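PDB 6M1T: glutathione S-transferase from Sphingobium chungbukense, which binds glutathione and probably transfers it to other compounds, as a bacterial beta-class enzyme linked to detoxification. Local coordinates for residues F151-L162 and L178-R188. Numbering follows the deposited sequence.
Sequences FSVADIYLFVML and LGAYCGRIAQR. With CYS (cysteine), chain D; SO4 (sulfate ion), chain E.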
loop_
_atom_site.group_PDB
_atom_site.type_symbol
_atom_site.label_atom_id
_atom_site.label_comp_id
_atom_site.label_asym_id
_atom_site.label_seq_id
_atom_site.Cartn_x
_atom_site.Cartn_y
_atom_site.Cartn_z
ATOM N N PHE A 151 -2.794 -11.124 -17.604
ATOM C CA PHE A 151 -3.883 -10.715 -16.694
ATOM C C PHE A 151 -3.492 -11.069 -15.262
ATOM O O PHE A 151 -3.062 -12.228 -14.970
ATOM C CB PHE A 151 -5.202 -11.334 -17.127
ATOM C CG PHE A 151 -6.359 -10.824 -16.321
ATOM C CD1 PHE A 151 -6.802 -9.520 -16.479
ATOM C CD2 PHE A 151 -7.033 -11.655 -15.448
ATOM C CE1 PHE A 151 -7.888 -9.047 -15.755
ATOM C CE2 PHE A 151 -8.103 -11.166 -14.701
ATOM C CZ PHE A 151 -8.527 -9.869 -14.854
ATOM N N SER A 152 -3.599 -10.079 -14.366
ATOM C CA SER A 152 -3.080 -10.204 -12.987
ATOM C C SER A 152 -4.044 -9.600 -11.954
ATOM O O SER A 152 -4.924 -8.814 -12.304
ATOM C CB SER A 152 -1.734 -9.569 -12.864
ATOM O OG SER A 152 -1.859 -8.184 -12.651
ATOM N N VAL A 153 -3.795 -9.908 -10.689
ATOM C CA VAL A 153 -4.574 -9.277 -9.583
ATOM C C VAL A 153 -4.435 -7.750 -9.643
ATOM O O VAL A 153 -5.344 -7.060 -9.171
ATOM C CB VAL A 153 -4.185 -9.849 -8.217
ATOM C CG1 VAL A 153 -4.751 -11.250 -8.088
ATOM C CG2 VAL A 153 -2.671 -9.831 -7.968
ATOM N N ALA A 154 -3.383 -7.208 -10.257
ATOM C CA ALA A 154 -3.220 -5.741 -10.354
ATOM C C ALA A 154 -4.259 -5.210 -11.327
ATOM O O ALA A 154 -4.805 -4.136 -11.063
ATOM C CB ALA A 154 -1.810 -5.362 -10.756
ATOM N N ASP A 155 -4.529 -5.913 -12.434
ATOM C CA ASP A 155 -5.610 -5.496 -13.374
ATOM C C ASP A 155 -6.959 -5.601 -12.624
ATOM O O ASP A 155 -7.832 -4.763 -12.792
ATOM C CB ASP A 155 -5.664 -6.389 -14.626
ATOM C CG ASP A 155 -4.392 -6.358 -15.473
ATOM O OD1 ASP A 155 -4.068 -5.295 -15.979
ATOM O OD2 ASP A 155 -3.721 -7.375 -15.559
ATOM N N ILE A 156 -7.163 -6.674 -11.880
ATOM C CA ILE A 156 -8.451 -6.853 -11.154
ATOM C C ILE A 156 -8.652 -5.654 -10.213
ATOM O O ILE A 156 -9.709 -5.068 -10.171
ATOM C CB ILE A 156 -8.489 -8.182 -10.400
ATOM C CG1 ILE A 156 -8.463 -9.401 -11.346
ATOM C CG2 ILE A 156 -9.752 -8.149 -9.527
ATOM C CD1 ILE A 156 -8.317 -10.734 -10.603
ATOM N N TYR A 157 -7.634 -5.312 -9.458
ATOM C CA TYR A 157 -7.703 -4.230 -8.440
ATOM C C TYR A 157 -7.949 -2.870 -9.108
ATOM O O TYR A 157 -8.874 -2.143 -8.710
ATOM C CB TYR A 157 -6.398 -4.275 -7.683
ATOM C CG TYR A 157 -6.348 -3.559 -6.362
ATOM C CD1 TYR A 157 -7.476 -3.275 -5.606
ATOM C CD2 TYR A 157 -5.103 -3.292 -5.824
ATOM C CE1 TYR A 157 -7.359 -2.646 -4.366
ATOM C CE2 TYR A 157 -4.967 -2.704 -4.582
ATOM C CZ TYR A 157 -6.091 -2.393 -3.846
ATOM O OH TYR A 157 -5.910 -1.760 -2.639
ATOM N N LEU A 158 -7.211 -2.573 -10.196
ATOM C CA LEU A 158 -7.379 -1.303 -10.938
ATOM C C LEU A 158 -8.791 -1.266 -11.497
ATOM O O LEU A 158 -9.453 -0.231 -11.330
ATOM C CB LEU A 158 -6.343 -1.160 -12.056
ATOM C CG LEU A 158 -6.488 0.071 -12.949
ATOM C CD1 LEU A 158 -6.492 1.370 -12.125
ATOM C CD2 LEU A 158 -5.378 0.076 -14.004
ATOM N N PHE A 159 -9.214 -2.361 -12.154
ATOM C CA PHE A 159 -10.568 -2.444 -12.770
ATOM C C PHE A 159 -11.638 -2.049 -11.755
ATOM O O PHE A 159 -12.491 -1.241 -12.043
ATOM C CB PHE A 159 -10.841 -3.866 -13.236
ATOM C CG PHE A 159 -12.238 -4.092 -13.715
ATOM C CD1 PHE A 159 -12.589 -3.703 -14.996
ATOM C CD2 PHE A 159 -13.157 -4.795 -12.941
ATOM C CE1 PHE A 159 -13.852 -3.967 -15.501
ATOM C CE2 PHE A 159 -14.423 -5.059 -13.448
ATOM C CZ PHE A 159 -14.776 -4.616 -14.710
ATOM N N VAL A 160 -11.543 -2.577 -10.524
ATOM C CA VAL A 160 -12.559 -2.282 -9.478
ATOM C C VAL A 160 -12.605 -0.777 -9.193
ATOM O O VAL A 160 -13.694 -0.197 -9.212
ATOM C CB VAL A 160 -12.365 -3.128 -8.210
ATOM C CG1 VAL A 160 -13.238 -2.610 -7.075
ATOM C CG2 VAL A 160 -12.636 -4.579 -8.504
ATOM N N MET A 161 -11.476 -0.137 -8.950
ATOM C CA MET A 161 -11.402 1.310 -8.664
ATOM C C MET A 161 -11.802 2.160 -9.888
ATOM O O MET A 161 -12.313 3.231 -9.672
ATOM C CB MET A 161 -9.985 1.654 -8.180
ATOM C CG MET A 161 -9.627 0.885 -6.906
ATOM S SD MET A 161 -8.066 1.555 -6.200
ATOM C CE MET A 161 -7.218 0.054 -5.757
ATOM N N LEU A 162 -11.628 1.681 -11.128
ATOM C CA LEU A 162 -12.076 2.426 -12.352
ATOM C C LEU A 162 -13.597 2.414 -12.448
ATOM O O LEU A 162 -14.156 3.302 -13.093
ATOM C CB LEU A 162 -11.404 1.821 -13.591
ATOM C CG LEU A 162 -9.901 2.039 -13.680
ATOM C CD1 LEU A 162 -9.368 1.434 -14.972
ATOM C CD2 LEU A 162 -9.526 3.483 -13.598
ATOM N N LEU A 178 -8.528 3.640 -20.759
ATOM C CA LEU A 178 -9.122 3.044 -19.522
ATOM C C LEU A 178 -10.458 2.397 -19.882
ATOM O O LEU A 178 -10.580 1.221 -19.576
ATOM C CB LEU A 178 -9.264 4.112 -18.436
ATOM C CG LEU A 178 -7.943 4.711 -17.955
ATOM C CD1 LEU A 178 -8.177 5.598 -16.761
ATOM C CD2 LEU A 178 -6.917 3.649 -17.603
ATOM N N GLY A 179 -11.337 3.111 -20.619
ATOM C CA GLY A 179 -12.594 2.598 -21.203
ATOM C C GLY A 179 -12.423 1.236 -21.856
ATOM O O GLY A 179 -13.141 0.285 -21.484
ATOM N N ALA A 180 -11.516 1.112 -22.819
ATOM C CA ALA A 180 -11.293 -0.152 -23.565
ATOM C C ALA A 180 -10.798 -1.250 -22.613
ATOM O O ALA A 180 -11.171 -2.430 -22.768
ATOM C CB ALA A 180 -10.294 0.094 -24.667
ATOM N N TYR A 181 -9.879 -0.877 -21.722
ATOM C CA TYR A 181 -9.270 -1.768 -20.707
ATOM C C TYR A 181 -10.412 -2.373 -19.888
ATOM O O TYR A 181 -10.404 -3.598 -19.724
ATOM C CB TYR A 181 -8.246 -0.969 -19.890
ATOM C CG TYR A 181 -7.610 -1.646 -18.712
ATOM C CD1 TYR A 181 -6.555 -2.513 -18.893
ATOM C CD2 TYR A 181 -8.039 -1.374 -17.416
ATOM C CE1 TYR A 181 -5.931 -3.117 -17.824
ATOM C CE2 TYR A 181 -7.404 -1.943 -16.328
ATOM C CZ TYR A 181 -6.365 -2.823 -16.534
ATOM O OH TYR A 181 -5.706 -3.398 -15.501
ATOM N N CYS A 182 -11.366 -1.553 -19.461
ATOM C CA CYS A 182 -12.487 -1.980 -18.572
ATOM C C CYS A 182 -13.440 -2.829 -19.415
ATOM O O CYS A 182 -13.814 -3.941 -18.996
ATOM C CB CYS A 182 -13.269 -0.803 -18.006
ATOM S SG CYS A 182 -12.406 0.051 -16.653
ATOM N N GLY A 183 -13.732 -2.337 -20.618
ATOM C CA GLY A 183 -14.369 -3.119 -21.698
ATOM C C GLY A 183 -13.884 -4.546 -21.807
ATOM O O GLY A 183 -14.735 -5.448 -21.719
ATOM N N ARG A 184 -12.588 -4.765 -22.031
ATOM C CA ARG A 184 -12.012 -6.123 -22.186
ATOM C C ARG A 184 -12.198 -6.892 -20.876
ATOM O O ARG A 184 -12.611 -8.054 -20.907
ATOM C CB ARG A 184 -10.537 -6.057 -22.591
ATOM C CG ARG A 184 -10.316 -5.430 -23.965
ATOM C CD ARG A 184 -8.886 -5.506 -24.464
ATOM N NE ARG A 184 -7.863 -5.067 -23.516
ATOM C CZ ARG A 184 -7.435 -3.813 -23.356
ATOM N NH1 ARG A 184 -7.963 -2.822 -24.050
ATOM N NH2 ARG A 184 -6.483 -3.551 -22.478
ATOM N N ILE A 185 -11.891 -6.278 -19.733
ATOM C CA ILE A 185 -11.889 -7.058 -18.466
ATOM C C ILE A 185 -13.319 -7.492 -18.118
ATOM O O ILE A 185 -13.497 -8.608 -17.684
ATOM C CB ILE A 185 -11.176 -6.274 -17.349
ATOM C CG1 ILE A 185 -9.679 -6.219 -17.671
ATOM C CG2 ILE A 185 -11.474 -6.895 -15.986
ATOM C CD1 ILE A 185 -8.877 -5.247 -16.825
ATOM N N ALA A 186 -14.294 -6.633 -18.329
ATOM C CA ALA A 186 -15.702 -6.863 -17.971
ATOM C C ALA A 186 -16.268 -8.069 -18.749
ATOM O O ALA A 186 -17.260 -8.628 -18.290
ATOM C CB ALA A 186 -16.494 -5.598 -18.179
ATOM N N GLN A 187 -15.656 -8.481 -19.858
ATOM C CA GLN A 187 -16.142 -9.633 -20.659
ATOM C C GLN A 187 -15.659 -10.928 -20.007
ATOM O O GLN A 187 -16.148 -11.982 -20.398
ATOM C CB GLN A 187 -15.666 -9.520 -22.110
ATOM C CG GLN A 187 -16.054 -8.194 -22.755
ATOM C CD GLN A 187 -16.002 -8.273 -24.260
ATOM O OE1 GLN A 187 -14.936 -8.432 -24.855
ATOM N NE2 GLN A 187 -17.166 -8.180 -24.884
ATOM N N ARG A 188 -14.730 -10.872 -19.053
ATOM C CA ARG A 188 -14.253 -12.114 -18.413
ATOM C C ARG A 188 -15.420 -12.677 -17.618
ATOM O O ARG A 188 -16.146 -11.916 -16.983
ATOM C CB ARG A 188 -13.017 -11.868 -17.554
ATOM C CG ARG A 188 -11.844 -11.342 -18.351
ATOM C CD ARG A 188 -10.648 -11.127 -17.465
ATOM N NE ARG A 188 -10.131 -12.393 -16.973
ATOM C CZ ARG A 188 -9.154 -13.084 -17.550
ATOM N NH1 ARG A 188 -8.556 -12.628 -18.637
ATOM N NH2 ARG A 188 -8.757 -14.219 -17.027
HETATM N N CYS D . -17.143 2.457 -16.984
HETATM C CA CYS D . -15.782 2.388 -17.600
HETATM C C CYS D . -15.790 1.397 -18.775
HETATM O O CYS D . -16.408 0.313 -18.619
HETATM C CB CYS D . -14.747 2.016 -16.542
HETATM S SG CYS D . -13.025 1.975 -17.124
HETATM S S SO4 E . -5.448 -15.028 -19.101
HETATM O O1 SO4 E . -6.395 -14.156 -19.735
HETATM O O2 SO4 E . -5.629 -16.349 -19.631
HETATM O O3 SO4 E . -5.653 -15.045 -17.673
HETATM O O4 SO4 E . -4.131 -14.541 -19.386
#
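Arg-188 lays its guanidinium flat over one face of the Phe-151 ring, the planes 15° apart and Arg-188 CZ 3.8 Å from the ring centroid, a cation-pi stack that CD of the same arginine extends as a CH-pi contact. The arginine chain bends at chi3, which brings its head along the ring, while the charge has partners beyond the ring: NE forms a salt bridge with Glu-20, and NH1 gives a nearly straight bond (176°) to a sulfate that probably came from the crystallisation liquor. Alanine in place of Phe-151 would remove the ring face beneath the guanidinium, which, though still tied to Glu-20, would probably be freer to tilt, and would be likely to leave a gap beside Ile-185.

One hydrogen bond joins the two helices. Tyr-181 OH donates to the anti lone pair of Asp-155 OD1 (2.6 Å), an oxygen that also accepts from Tyr-146 N. OD2 of this buried aspartate receives Ser-152 N, and Ser-152 OG accepts from Ala-154 N at 3.0 Å, completing a capping box at the start of helix 153-162; one carboxylate thus serves both helix start and interhelical bond.

Apolar contacts fill the remainder. Ile-185 CG2 sits over a face of Phe-159, 3.7 Å from the ring centroid, and Ala-186 CB meets Phe-159 CZ. Leu-158 CD2 packs on Tyr-181 CE2, whereas Leu-162 CB lies 3.7 Å from Cys-182 SG, which forms a mixed disulfide with the SG of a bound cysteine molecule (2.1 Å from Cys-182 SG).

The segment axes cross at -114°, 10.4 Å apart, within the all-helical C-terminal domain. Away from this crossing, helix 153-162 packs through Val-153 and Tyr-157 on helix 66-75, through Met-161 on helix 89-108, and through Ile-156 on helix 12-21; Tyr-157 also touches glutathione.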